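Local coordinates for protein putative thioesterase yhdA (Lactococcus lactis subsp. lactis, PDB 3GEK) that is a putative thioesterase of the PaaI family that probably hydrolyses acyl-CoA thioesters, perhaps 1,4-dihydroxy-2-naphthoyl-CoA, at residues A[10-15]-A[60-65]; A[18-21]-A[26-29]; A[32-35]-A[39-42]; A[98-101]-A[107-110]; A[113-116]-A[120-123]. The protein carries 7 engineered substitutions. One frame throughout, in Å; residues are numbered along the deposited sequence.

Contact 1 (A[10-15]-A[60-65])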
loop_
_atom_site.group_PDB
_atom_site.type_symbol
_atom_site.label_atom_id
_atom_site.label_comp_id
_atom_site.label_asym_id
_atom_site.label_seq_id
_atom_site.Cartn_x
_atom_site.Cartn_y
_atom_site.Cartn_z
ATOM N N THR A 10 4.434 -20.665 14.964
ATOM C CA THR A 10 4.252 -21.205 16.313
ATOM C C THR A 10 3.497 -20.226 17.226
ATOM O O THR A 10 3.368 -19.046 16.911
ATOM C CB THR A 10 5.611 -21.554 16.965
ATOM O OG1 THR A 10 6.518 -22.034 15.968
ATOM C CG2 THR A 10 5.446 -22.629 18.022
ATOM N N ASP A 11 3.008 -20.738 18.355
ATOM C CA ASP A 11 2.430 -19.928 19.431
ATOM C C ASP A 11 1.323 -18.980 18.952
ATOM O O ASP A 11 1.228 -17.850 19.430
ATOM C CB ASP A 11 3.527 -19.126 20.164
ATOM C CG ASP A 11 4.539 -20.010 20.896
ATOM O OD1 ASP A 11 4.332 -21.240 21.011
ATOM O OD2 ASP A 11 5.556 -19.457 21.369
ATOM N N PHE A 12 0.498 -19.433 18.007
ATOM C CA PHE A 12 -0.588 -18.595 17.502
ATOM C C PHE A 12 -1.684 -18.455 18.553
ATOM O O PHE A 12 -2.161 -19.451 19.093
ATOM C CB PHE A 12 -1.172 -19.123 16.180
ATOM C CG PHE A 12 -2.340 -18.306 15.662
ATOM C CD1 PHE A 12 -2.128 -17.080 15.031
ATOM C CD2 PHE A 12 -3.648 -18.756 15.818
ATOM C CE1 PHE A 12 -3.200 -16.316 14.561
ATOM C CE2 PHE A 12 -4.729 -17.996 15.349
ATOM C CZ PHE A 12 -4.499 -16.775 14.724
ATOM N N GLN A 13 -2.052 -17.212 18.848
ATOM C CA GLN A 13 -3.197 -16.911 19.713
ATOM C C GLN A 13 -3.859 -15.599 19.318
ATOM O O GLN A 13 -3.185 -14.609 19.034
ATOM C CB GLN A 13 -2.819 -16.921 21.205
ATOM C CG GLN A 13 -1.622 -16.061 21.592
ATOM C CD GLN A 13 -1.052 -16.409 22.966
ATOM O OE1 GLN A 13 -0.973 -17.580 23.349
ATOM N NE2 GLN A 13 -0.645 -15.384 23.711
ATOM N N VAL A 14 -5.189 -15.620 19.284
ATOM C CA VAL A 14 -6.009 -14.438 19.034
ATOM C C VAL A 14 -6.783 -14.118 20.319
ATOM O O VAL A 14 -7.275 -15.029 20.997
ATOM C CB VAL A 14 -6.949 -14.653 17.813
ATOM C CG1 VAL A 14 -7.921 -15.793 18.060
ATOM C CG2 VAL A 14 -7.692 -13.375 17.450
ATOM N N PHE A 15 -6.864 -12.836 20.667
ATOM C CA PHE A 15 -7.393 -12.426 21.976
ATOM C C PHE A 15 -7.916 -10.992 21.992
ATOM O O PHE A 15 -7.586 -10.192 21.122
ATOM C CB PHE A 15 -6.324 -12.598 23.069
ATOM C CG PHE A 15 -5.056 -11.813 22.817
ATOM C CD1 PHE A 15 -4.050 -12.330 22.002
ATOM C CD2 PHE A 15 -4.870 -10.559 23.395
ATOM C CE1 PHE A 15 -2.882 -11.610 21.764
ATOM C CE2 PHE A 15 -3.706 -9.831 23.162
ATOM C CZ PHE A 15 -2.709 -10.359 22.344
ATOM N N ALA A 60 -3.095 -13.304 9.738
ATOM C CA ALA A 60 -4.264 -12.425 9.654
ATOM C C ALA A 60 -5.507 -13.242 9.307
ATOM O O ALA A 60 -6.561 -13.065 9.917
ATOM C CB ALA A 60 -4.042 -11.321 8.624
ATOM N N GLY A 61 -5.362 -14.142 8.334
ATOM C CA GLY A 61 -6.430 -15.051 7.930
ATOM C C GLY A 61 -6.865 -15.991 9.040
ATOM O O GLY A 61 -8.056 -16.253 9.202
HETATM N N MSE A 62 -5.906 -16.497 9.791
HETATM C CA MSE A 62 -6.185 -17.378 10.929
HETATM C C MSE A 62 -6.932 -16.623 12.032
HETATM O O MSE A 62 -7.901 -17.130 12.583
HETATM C CB MSE A 62 -4.891 -17.968 11.493
HETATM C CG MSE A 62 -4.116 -18.879 10.548
HETATM SE SE MSE A 62 -2.420 -19.469 11.335
HETATM C CE MSE A 62 -3.156 -20.750 12.608
ATOM N N ALA A 63 -6.471 -15.424 12.331
ATOM C CA ALA A 63 -7.087 -14.542 13.327
ATOM C C ALA A 63 -8.515 -14.155 12.953
ATOM O O ALA A 63 -9.416 -14.234 13.790
ATOM C CB ALA A 63 -6.230 -13.292 13.533
ATOM N N SER A 64 -8.713 -13.745 11.699
ATOM C CA SER A 64 -10.038 -13.392 11.186
ATOM C C SER A 64 -11.021 -14.558 11.293
ATOM O O SER A 64 -12.145 -14.377 11.758
ATOM C CB SER A 64 -9.952 -12.906 9.740
ATOM O OG SER A 64 -9.504 -11.563 9.664
ATOM N N ASN A 65 -10.585 -15.747 10.872
ATOM C CA ASN A 65 -11.404 -16.960 10.953
ATOM C C ASN A 65 -11.788 -17.337 12.383
ATOM O O ASN A 65 -12.929 -17.722 12.642
ATOM C CB ASN A 65 -10.707 -18.137 10.259
ATOM C CG ASN A 65 -10.768 -18.043 8.745
ATOM O OD1 ASN A 65 -11.534 -17.259 8.186
ATOM N ND2 ASN A 65 -9.960 -18.854 8.073
#
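With its first torsion trans (chi1 178°), Phe12 carries its ring away from its own backbone nitrogen and holds it out toward the helix, where the selenomethionine Met62 folds over it. The chain of Met62 carries its selenium over the ring, and the bend at chi3 (74°) brings the terminal methyl back over the same face. The SE atom of Met62 stands 4.4 Å from the centroid of the Phe12 ring, close to the ring normal, which makes a Met-aromatic contact. Met62 CE lies 4.1 Å from that centroid, offset toward the rim, and adds a CH-pi contact. The two side chains run antiparallel alongside one another, so the far end of the ring reaches the root of its partner: Phe12 CZ is 3.5 Å from Met62 CB. The same CZ atom comes within 3.4 Å of Ala63 N, which sits at the ring edge. Further along the strand, Val14 CG2 meets Ala63 CB at 4.2 Å, so the small alanine is touched by both strand residues. The side chains meet by apolar and aromatic packing, with the ring edge resting against the helix backbone. The axes of strand segment 12-15 and helix segment 60-65 approach to 8.7 Å and cross at -46°. Strand 12-16 pairs along its edge with strand 28-35, for example Gln13 with Ser31. Helix 49-68 is the long helix around which the sheet of the hotdog fold curls; Ala63 also packs on Phe30 of strand 28-35 and on Trp109 of strand 106-115.

Contact 2 (A[18-21]-A[26-29])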
loop_
_atom_site.group_PDB
_atom_site.type_symbol
_atom_site.label_atom_id
_atom_site.label_comp_id
_atom_site.label_asym_id
_atom_site.label_seq_id
_atom_site.Cartn_x
_atom_site.Cartn_y
_atom_site.Cartn_z
ATOM N N GLU A 18 -8.629 -7.086 28.255
ATOM C CA GLU A 18 -9.581 -7.089 29.366
ATOM C C GLU A 18 -10.363 -5.779 29.453
ATOM O O GLU A 18 -11.472 -5.749 29.983
ATOM C CB GLU A 18 -8.871 -7.365 30.697
ATOM C CG GLU A 18 -8.609 -8.846 30.993
ATOM C CD GLU A 18 -7.348 -9.387 30.327
ATOM O OE1 GLU A 18 -6.759 -8.689 29.475
ATOM O OE2 GLU A 18 -6.942 -10.521 30.664
ATOM N N ASN A 19 -9.774 -4.703 28.935
ATOM C CA ASN A 19 -10.415 -3.386 28.922
ATOM C C ASN A 19 -11.673 -3.343 28.051
ATOM O O ASN A 19 -12.691 -2.772 28.454
ATOM C CB ASN A 19 -9.414 -2.308 28.481
ATOM C CG ASN A 19 -8.234 -2.174 29.439
ATOM O OD1 ASN A 19 -7.082 -2.405 29.060
ATOM N ND2 ASN A 19 -8.518 -1.807 30.689
ATOM N N SER A 20 -11.594 -3.969 26.873
ATOM C CA SER A 20 -12.697 -4.033 25.903
ATOM C C SER A 20 -13.954 -4.738 26.419
ATOM O O SER A 20 -14.989 -4.729 25.752
ATOM C CB SER A 20 -12.231 -4.732 24.623
ATOM O OG SER A 20 -11.236 -3.976 23.964
ATOM N N ASP A 21 -13.845 -5.346 27.597
ATOM C CA ASP A 21 -14.904 -6.165 28.186
ATOM C C ASP A 21 -16.304 -5.550 28.078
ATOM O O ASP A 21 -17.195 -6.135 27.447
ATOM C CB ASP A 21 -14.575 -6.456 29.655
ATOM C CG ASP A 21 -15.047 -7.821 30.100
ATOM O OD1 ASP A 21 -16.232 -7.947 30.480
ATOM O OD2 ASP A 21 -14.223 -8.763 30.083
ATOM N N LYS A 26 -15.090 -4.209 20.480
ATOM C CA LYS A 26 -14.028 -5.027 21.056
ATOM C C LYS A 26 -12.717 -4.830 20.300
ATOM O O LYS A 26 -12.711 -4.745 19.069
ATOM C CB LYS A 26 -14.417 -6.510 21.035
ATOM C CG LYS A 26 -15.796 -6.843 21.611
ATOM C CD LYS A 26 -15.814 -6.789 23.129
ATOM C CE LYS A 26 -17.067 -7.449 23.690
ATOM N NZ LYS A 26 -18.313 -6.652 23.462
ATOM N N ILE A 27 -11.614 -4.745 21.040
ATOM C CA ILE A 27 -10.295 -4.618 20.430
ATOM C C ILE A 27 -9.639 -5.995 20.304
ATOM O O ILE A 27 -9.292 -6.628 21.302
ATOM C CB ILE A 27 -9.383 -3.620 21.186
ATOM C CG1 ILE A 27 -9.939 -2.195 21.064
ATOM C CG2 ILE A 27 -7.954 -3.673 20.630
ATOM C CD1 ILE A 27 -9.387 -1.217 22.089
ATOM N N TYR A 28 -9.500 -6.445 19.059
ATOM C CA TYR A 28 -8.951 -7.761 18.747
ATOM C C TYR A 28 -7.478 -7.689 18.369
ATOM O O TYR A 28 -7.057 -6.819 17.602
ATOM C CB TYR A 28 -9.746 -8.418 17.616
ATOM C CG TYR A 28 -11.120 -8.890 18.027
ATOM C CD1 TYR A 28 -11.305 -10.153 18.587
ATOM C CD2 TYR A 28 -12.239 -8.076 17.858
ATOM C CE1 TYR A 28 -12.575 -10.598 18.972
ATOM C CE2 TYR A 28 -13.513 -8.511 18.241
ATOM C CZ TYR A 28 -13.670 -9.771 18.798
ATOM O OH TYR A 28 -14.923 -10.207 19.178
ATOM N N LYS A 29 -6.707 -8.616 18.924
ATOM C CA LYS A 29 -5.288 -8.726 18.645
ATOM C C LYS A 29 -4.936 -10.186 18.389
ATOM O O LYS A 29 -5.669 -11.083 18.809
ATOM C CB LYS A 29 -4.469 -8.206 19.825
ATOM C CG LYS A 29 -4.526 -6.703 20.033
ATOM C CD LYS A 29 -3.914 -6.326 21.377
ATOM C CE LYS A 29 -3.842 -4.818 21.548
ATOM N NZ LYS A 29 -3.379 -4.451 22.919
#
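No ring takes part where Ser20 meets Lys26 and Ile27; the flat groups here are peptide units, one offering the N-H of Ile27 to the Ser20 hydroxyl, the other offering the Ser20 carbonyl oxygen to the aliphatic chain of Lys26. The hydrogen bond from Ile27 N to Ser20 OG is 3.0 Å long, with an angle of 151° at the hydrogen. Ser20 places OG opposite its own carbonyl carbon (chi1 -65°), and from there the oxygen also rests against the root of the isoleucine side chain, 3.4 Å from Ile27 CB. CG1 and CD1 of Ile27 follow close by, alongside the same oxygen. Lys26 approaches differently. Its chain is bent at chi2 and chi4 and runs by the loop, so that Lys26 CD lies 3.4 Å from Ser20 O and Lys26 CE 4.0 Å from Asp21 O. The ammonium group itself is hydrogen-bonded to the carbonyl oxygen of Phe23, in the turn between the two segments. Replacing Ser20 by an alanine would remove the hydroxyl, and the N-H of Ile27 would probably be left without its mate. Residues 18-21 have helical backbone angles but lack regular helical bonds, and this contact fastens them to the lead-in of strand 28-35, at the end of the connection from strand 12-16. The chemistry is thus that of one neutral hydrogen bond made by a buried serine, flanked by methylene packing; the charge of Lys26 is met by a backbone carbonyl in the turn and not by the carboxylate of Asp21.

Contact 3 (A[32-35]-A[39-42])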
loop_
_atom_site.group_PDB
_atom_site.type_symbol
_atom_site.label_atom_id
_atom_site.label_comp_id
_atom_site.label_asym_id
_atom_site.label_seq_id
_atom_site.Cartn_x
_atom_site.Cartn_y
_atom_site.Cartn_z
ATOM N N SER A 32 1.974 -14.387 17.472
ATOM C CA SER A 32 2.572 -15.600 16.919
ATOM C C SER A 32 4.078 -15.453 16.775
ATOM O O SER A 32 4.625 -14.358 16.894
ATOM C CB SER A 32 1.961 -15.961 15.560
ATOM O OG SER A 32 2.331 -15.024 14.565
ATOM N N LYS A 33 4.738 -16.575 16.524
ATOM C CA LYS A 33 6.162 -16.594 16.245
ATOM C C LYS A 33 6.378 -17.401 14.976
ATOM O O LYS A 33 5.567 -18.270 14.637
ATOM C CB LYS A 33 6.945 -17.216 17.409
ATOM C CG LYS A 33 6.816 -16.465 18.725
ATOM C CD LYS A 33 7.821 -16.945 19.755
ATOM C CE LYS A 33 7.584 -16.284 21.113
ATOM N NZ LYS A 33 6.321 -16.755 21.754
HETATM N N MSE A 34 7.457 -17.096 14.268
HETATM C CA MSE A 34 7.893 -17.927 13.159
HETATM C C MSE A 34 9.346 -18.332 13.368
HETATM O O MSE A 34 10.232 -17.479 13.412
HETATM C CB MSE A 34 7.715 -17.204 11.823
HETATM C CG MSE A 34 8.200 -18.015 10.628
HETATM SE SE MSE A 34 7.655 -17.230 8.938
HETATM C CE MSE A 34 8.919 -15.728 8.895
ATOM N N ILE A 35 9.572 -19.623 13.497
ATOM C CA ILE A 35 10.907 -20.165 13.735
ATOM C C ILE A 35 11.663 -20.328 12.416
ATOM O O ILE A 35 11.222 -21.054 11.527
ATOM C CB ILE A 35 10.850 -21.517 14.471
ATOM C CG1 ILE A 35 9.872 -21.443 15.652
ATOM C CG2 ILE A 35 12.256 -21.949 14.909
ATOM C CD1 ILE A 35 9.553 -22.798 16.275
ATOM N N PHE A 39 15.049 -22.404 4.942
ATOM C CA PHE A 39 13.806 -22.305 4.186
ATOM C C PHE A 39 13.408 -20.844 3.986
ATOM O O PHE A 39 12.936 -20.470 2.915
ATOM C CB PHE A 39 12.682 -23.076 4.902
ATOM C CG PHE A 39 11.332 -22.948 4.238
ATOM C CD1 PHE A 39 11.004 -23.730 3.135
ATOM C CD2 PHE A 39 10.391 -22.051 4.721
ATOM C CE1 PHE A 39 9.757 -23.616 2.519
ATOM C CE2 PHE A 39 9.143 -21.930 4.114
ATOM C CZ PHE A 39 8.827 -22.713 3.007
ATOM N N HIS A 40 13.630 -20.028 5.015
ATOM C CA HIS A 40 13.190 -18.634 5.028
ATOM C C HIS A 40 14.231 -17.651 4.468
ATOM O O HIS A 40 13.981 -16.446 4.414
ATOM C CB HIS A 40 12.800 -18.212 6.455
ATOM C CG HIS A 40 11.957 -19.212 7.183
ATOM N ND1 HIS A 40 10.618 -19.010 7.436
ATOM C CD2 HIS A 40 12.266 -20.413 7.726
ATOM C CE1 HIS A 40 10.137 -20.044 8.102
ATOM N NE2 HIS A 40 11.115 -20.912 8.286
ATOM N N ALA A 41 15.385 -18.162 4.041
ATOM C CA ALA A 41 16.509 -17.308 3.658
ATOM C C ALA A 41 16.405 -16.736 2.247
ATOM O O ALA A 41 15.834 -17.363 1.350
ATOM C CB ALA A 41 17.823 -18.058 3.833
ATOM N N GLN A 42 16.944 -15.530 2.070
ATOM C CA GLN A 42 17.204 -14.974 0.740
ATOM C C GLN A 42 18.730 -14.995 0.454
ATOM O O GLN A 42 19.522 -15.236 1.377
ATOM C CB GLN A 42 16.544 -13.589 0.568
ATOM C CG GLN A 42 16.912 -12.533 1.602
ATOM C CD GLN A 42 18.257 -11.898 1.317
ATOM O OE1 GLN A 42 18.423 -11.178 0.329
ATOM N NE2 GLN A 42 19.230 -12.170 2.173
#
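The backbones of Ile35, at the end of its strand, and His40, in a short 3-10 segment, stay well apart, their CA atoms 9.1 Å from each other, so the His40 imidazole has to span the gap. The ND1 and CE1 side of the ring meets Met34, a selenomethionine: His40 ND1 and His40 CE1 are each 3.8 Å from Met34 SE. Met34 CG lies equally far, 3.8 Å, from His40 CE1. The selenium approaches obliquely, 4.6 Å from the ring centroid. Chi1 of Met34 (178°) sets CG opposite the backbone N, and the chain runs on toward the loop. On the other nitrogen, His40 NE2 comes within 3.2 Å of Ile35 O, but the angle is too poor for a hydrogen bond. Next to it in sequence, Phe39 CD2 stands 3.8 Å above the imidazole plane, over its centre, and so covers one face of the ring. The contact folds the loop that leads to helix 49-68 back against the end of the strand before it. Around it, Met34 packs on Leu55 of that helix and on Val93 of strand 92-102, His40 touches Leu47 and Cys89, and Phe39 reaches Gln6 of the second subunit.

Contact 4 (A[98-101]-A[107-110])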
loop_
_atom_site.group_PDB
_atom_site.type_symbol
_atom_site.label_atom_id
_atom_site.label_comp_id
_atom_site.label_asym_id
_atom_site.label_seq_id
_atom_site.Cartn_x
_atom_site.Cartn_y
_atom_site.Cartn_z
ATOM N N LEU A 98 -3.110 -6.094 15.235
ATOM C CA LEU A 98 -4.180 -5.314 15.829
ATOM C C LEU A 98 -5.268 -5.131 14.778
ATOM O O LEU A 98 -4.990 -4.683 13.668
ATOM C CB LEU A 98 -3.654 -3.947 16.284
ATOM C CG LEU A 98 -4.668 -2.893 16.745
ATOM C CD1 LEU A 98 -5.362 -3.330 18.028
ATOM C CD2 LEU A 98 -3.993 -1.542 16.947
ATOM N N LEU A 99 -6.503 -5.480 15.121
ATOM C CA LEU A 99 -7.604 -5.288 14.193
ATOM C C LEU A 99 -8.058 -3.825 14.207
ATOM O O LEU A 99 -8.617 -3.346 15.188
ATOM C CB LEU A 99 -8.757 -6.244 14.509
ATOM C CG LEU A 99 -9.966 -6.259 13.569
ATOM C CD1 LEU A 99 -9.592 -6.801 12.198
ATOM C CD2 LEU A 99 -11.084 -7.086 14.187
ATOM N N LEU A 100 -7.791 -3.120 13.113
ATOM C CA LEU A 100 -8.116 -1.704 13.010
ATOM C C LEU A 100 -9.561 -1.502 12.600
ATOM O O LEU A 100 -10.159 -0.471 12.911
ATOM C CB LEU A 100 -7.208 -1.010 12.001
ATOM C CG LEU A 100 -5.694 -1.031 12.208
ATOM C CD1 LEU A 100 -5.032 -0.426 10.978
ATOM C CD2 LEU A 100 -5.281 -0.292 13.484
ATOM N N LYS A 101 -10.111 -2.477 11.883
ATOM C CA LYS A 101 -11.497 -2.419 11.462
ATOM C C LYS A 101 -12.143 -3.797 11.437
ATOM O O LYS A 101 -11.671 -4.716 10.758
ATOM C CB LYS A 101 -11.639 -1.738 10.097
ATOM C CG LYS A 101 -13.092 -1.482 9.707
ATOM C CD LYS A 101 -13.220 -1.067 8.258
ATOM C CE LYS A 101 -14.680 -0.776 7.917
ATOM N NZ LYS A 101 -14.813 -0.314 6.506
ATOM N N HIS A 107 -11.972 -7.270 7.131
ATOM C CA HIS A 107 -11.141 -7.042 8.316
ATOM C C HIS A 107 -9.868 -6.334 7.882
ATOM O O HIS A 107 -9.261 -6.718 6.884
ATOM C CB HIS A 107 -10.771 -8.349 9.029
ATOM C CG HIS A 107 -11.854 -8.903 9.906
ATOM N ND1 HIS A 107 -11.820 -10.188 10.397
ATOM C CD2 HIS A 107 -13.004 -8.353 10.368
ATOM C CE1 HIS A 107 -12.896 -10.407 11.131
ATOM N NE2 HIS A 107 -13.633 -9.310 11.127
ATOM N N VAL A 108 -9.471 -5.301 8.621
ATOM C CA VAL A 108 -8.203 -4.620 8.353
ATOM C C VAL A 108 -7.280 -4.803 9.547
ATOM O O VAL A 108 -7.568 -4.312 10.646
ATOM C CB VAL A 108 -8.388 -3.115 8.043
ATOM C CG1 VAL A 108 -7.069 -2.485 7.630
ATOM C CG2 VAL A 108 -9.442 -2.907 6.954
ATOM N N TRP A 109 -6.185 -5.528 9.330
ATOM C CA TRP A 109 -5.208 -5.821 10.388
ATOM C C TRP A 109 -3.959 -4.975 10.248
ATOM O O TRP A 109 -3.421 -4.821 9.145
ATOM C CB TRP A 109 -4.789 -7.293 10.356
ATOM C CG TRP A 109 -5.833 -8.242 10.824
ATOM C CD1 TRP A 109 -6.710 -8.942 10.049
ATOM C CD2 TRP A 109 -6.109 -8.614 12.181
ATOM N NE1 TRP A 109 -7.515 -9.730 10.839
ATOM C CE2 TRP A 109 -7.169 -9.545 12.151
ATOM C CE3 TRP A 109 -5.559 -8.254 13.419
ATOM C CZ2 TRP A 109 -7.702 -10.115 13.314
ATOM C CZ3 TRP A 109 -6.085 -8.826 14.576
ATOM C CH2 TRP A 109 -7.145 -9.749 14.511
ATOM N N GLU A 110 -3.497 -4.437 11.370
ATOM C CA GLU A 110 -2.199 -3.788 11.447
ATOM C C GLU A 110 -1.235 -4.769 12.111
ATOM O O GLU A 110 -1.425 -5.152 13.274
ATOM C CB GLU A 110 -2.310 -2.503 12.259
ATOM C CG GLU A 110 -0.997 -1.802 12.570
ATOM C CD GLU A 110 -1.171 -0.773 13.673
ATOM O OE1 GLU A 110 -1.733 0.312 13.398
ATOM O OE2 GLU A 110 -0.758 -1.059 14.824
#
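Val108 O is gripped by two successive backbone nitrogens of the facing strand: Leu100 N donates to it at 2.7 Å, and Lys101 N at 3.4 Å, a weak bond. The first donor comes nearly along the C=O axis. Val108 N answers to Lys101 O at 3.1 Å, and further along, Leu98 and Glu110 form a hydrogen-bonded antiparallel pair through two bonds, with Glu110 N 2.8 Å from Leu98 O. Two residues opposite one define a classic beta bulge, here in the hairpin of strands 92-102 and 106-115, part of the curved hotdog sheet; the strand bends at Leu100. On the side of the sheet that faces helix 49-68, Leu99 CD1 sits over the five-membered ring of Trp109, 3.8 Å from its centroid, in a CH-pi contact. The same methyl group touches His107 CB at 3.7 Å: chi1 (-175°) carries Leu99 CG out from the strand, and chi2 (67°) turns CD1 in between the two aromatic residues. Both His107 ND1 and Trp109 NE1 are hydrogen-bonded to Ser64 OG of the helix. On the other side, Leu100 CD2 lies 3.6 Å from Glu110 OE1, an oxygen that is hydrogen-bonded to Gln123 and salt-bridged to Lys112 of the third subunit.

Contact 5 (A[113-116]-A[120-123])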
loop_
_atom_site.group_PDB
_atom_site.type_symbol
_atom_site.label_atom_id
_atom_site.label_comp_id
_atom_site.label_asym_id
_atom_site.label_seq_id
_atom_site.Cartn_x
_atom_site.Cartn_y
_atom_site.Cartn_z
ATOM N N ILE A 113 5.980 -7.028 12.437
ATOM C CA ILE A 113 6.925 -8.132 12.491
ATOM C C ILE A 113 8.205 -7.649 13.147
ATOM O O ILE A 113 8.829 -6.684 12.707
ATOM C CB ILE A 113 7.167 -8.758 11.102
ATOM C CG1 ILE A 113 5.849 -9.380 10.600
ATOM C CG2 ILE A 113 8.300 -9.808 11.153
ATOM C CD1 ILE A 113 5.815 -9.643 9.148
ATOM N N THR A 114 8.579 -8.347 14.211
ATOM C CA THR A 114 9.578 -7.881 15.138
ATOM C C THR A 114 10.571 -9.018 15.404
ATOM O O THR A 114 10.202 -10.190 15.340
ATOM C CB THR A 114 8.860 -7.400 16.428
ATOM O OG1 THR A 114 9.360 -6.124 16.837
ATOM C CG2 THR A 114 8.975 -8.398 17.553
ATOM N N ASP A 115 11.832 -8.690 15.675
ATOM C CA ASP A 115 12.791 -9.738 16.015
ATOM C C ASP A 115 12.729 -10.074 17.509
ATOM O O ASP A 115 11.914 -9.513 18.240
ATOM C CB ASP A 115 14.214 -9.413 15.518
ATOM C CG ASP A 115 14.890 -8.288 16.296
ATOM O OD1 ASP A 115 14.374 -7.836 17.343
ATOM O OD2 ASP A 115 15.973 -7.860 15.849
ATOM N N GLU A 116 13.577 -10.996 17.952
ATOM C CA GLU A 116 13.573 -11.442 19.346
ATOM C C GLU A 116 13.934 -10.338 20.360
ATOM O O GLU A 116 13.708 -10.494 21.564
ATOM C CB GLU A 116 14.447 -12.698 19.538
ATOM C CG GLU A 116 15.792 -12.712 18.811
ATOM C CD GLU A 116 15.678 -13.135 17.349
ATOM O OE1 GLU A 116 15.372 -12.269 16.510
ATOM O OE2 GLU A 116 15.912 -14.325 17.034
ATOM N N LEU A 120 11.620 -3.566 15.259
ATOM C CA LEU A 120 10.666 -3.654 14.154
ATOM C C LEU A 120 11.380 -4.002 12.849
ATOM O O LEU A 120 12.262 -3.274 12.396
ATOM C CB LEU A 120 9.864 -2.352 14.011
ATOM C CG LEU A 120 8.629 -2.336 13.092
ATOM C CD1 LEU A 120 7.570 -3.332 13.547
ATOM C CD2 LEU A 120 8.028 -0.932 13.025
ATOM N N ILE A 121 10.996 -5.134 12.266
ATOM C CA ILE A 121 11.609 -5.639 11.049
ATOM C C ILE A 121 10.760 -5.226 9.851
ATOM O O ILE A 121 11.277 -4.670 8.885
ATOM C CB ILE A 121 11.806 -7.184 11.116
ATOM C CG1 ILE A 121 12.750 -7.574 12.266
ATOM C CG2 ILE A 121 12.294 -7.752 9.789
ATOM C CD1 ILE A 121 14.140 -6.933 12.228
ATOM N N SER A 122 9.457 -5.489 9.932
ATOM C CA SER A 122 8.512 -5.139 8.878
ATOM C C SER A 122 7.170 -4.707 9.458
ATOM O O SER A 122 6.676 -5.299 10.412
ATOM C CB SER A 122 8.305 -6.319 7.922
ATOM O OG SER A 122 9.539 -6.745 7.364
ATOM N N GLN A 123 6.602 -3.654 8.885
ATOM C CA GLN A 123 5.256 -3.199 9.216
ATOM C C GLN A 123 4.355 -3.579 8.043
ATOM O O GLN A 123 4.675 -3.298 6.885
ATOM C CB GLN A 123 5.253 -1.687 9.430
ATOM C CG GLN A 123 3.864 -1.058 9.547
ATOM C CD GLN A 123 3.402 -0.878 10.982
ATOM O OE1 GLN A 123 4.113 -1.216 11.934
ATOM N NE2 GLN A 123 2.208 -0.321 11.145
#
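Backbone hydrogen bonds come first: Ile113 N donates to Ser122 O at 2.8 Å, and Ile113 O receives two N-H groups in return. Of these, Ile121 N is the nearer at 2.7 Å and lies in the carbonyl plane, whereas Ser122 N, at 3.1 Å, is tilted from it by 24°. Ile121 carries most of the side-chain contacts: its CB lies 4.4 Å from Ile113 CG2, and its CG1 branch, set opposite the carbonyl carbon (chi1 -62°), reaches across to Asp115, with Ile121 CG1 4.0 Å from Asp115 CB. The two side chains cross at about a right angle. With an alanine in place of Ile121, the CG1 branch would be missing and the CB of Asp115 would probably lose the packing that flanks it. Leu120 contributes a methyl, CD1, placed 3.7 Å from Ile113 O. Among polar ends, Asp115 OD1 accepts from Asn117 N and Thr119 N within the turn, and Ser122 OG is bonded to His83 ND1. Ile121 and Ser122 together facing Ile113 make a classic beta bulge, here close to the turn of the antiparallel hairpin formed by strands 106-115 and 120-131 in the hotdog sheet.

From the N terminus, contact 1 closes the widest loop, joining strand 12-16 to the central helix. Contacts 2 and 3 both fall within that loop, one after the other at the two ends of strand 28-35, their centres about 29 Å apart. Once the helix is passed, contacts 4 and 5 each close a hairpin in turn and share strand 106-115; no loop crosses another. The first three are joined through the pairing of strands 12-16 and 28-35, with Asp11 bridged to Lys33 between contacts 1 and 3. Contact 2 meets contact 4 where Tyr28 pairs with Leu99, Ser64 ties contact 1 to contact 4, and contacts 4 and 5 both touch the third subunit.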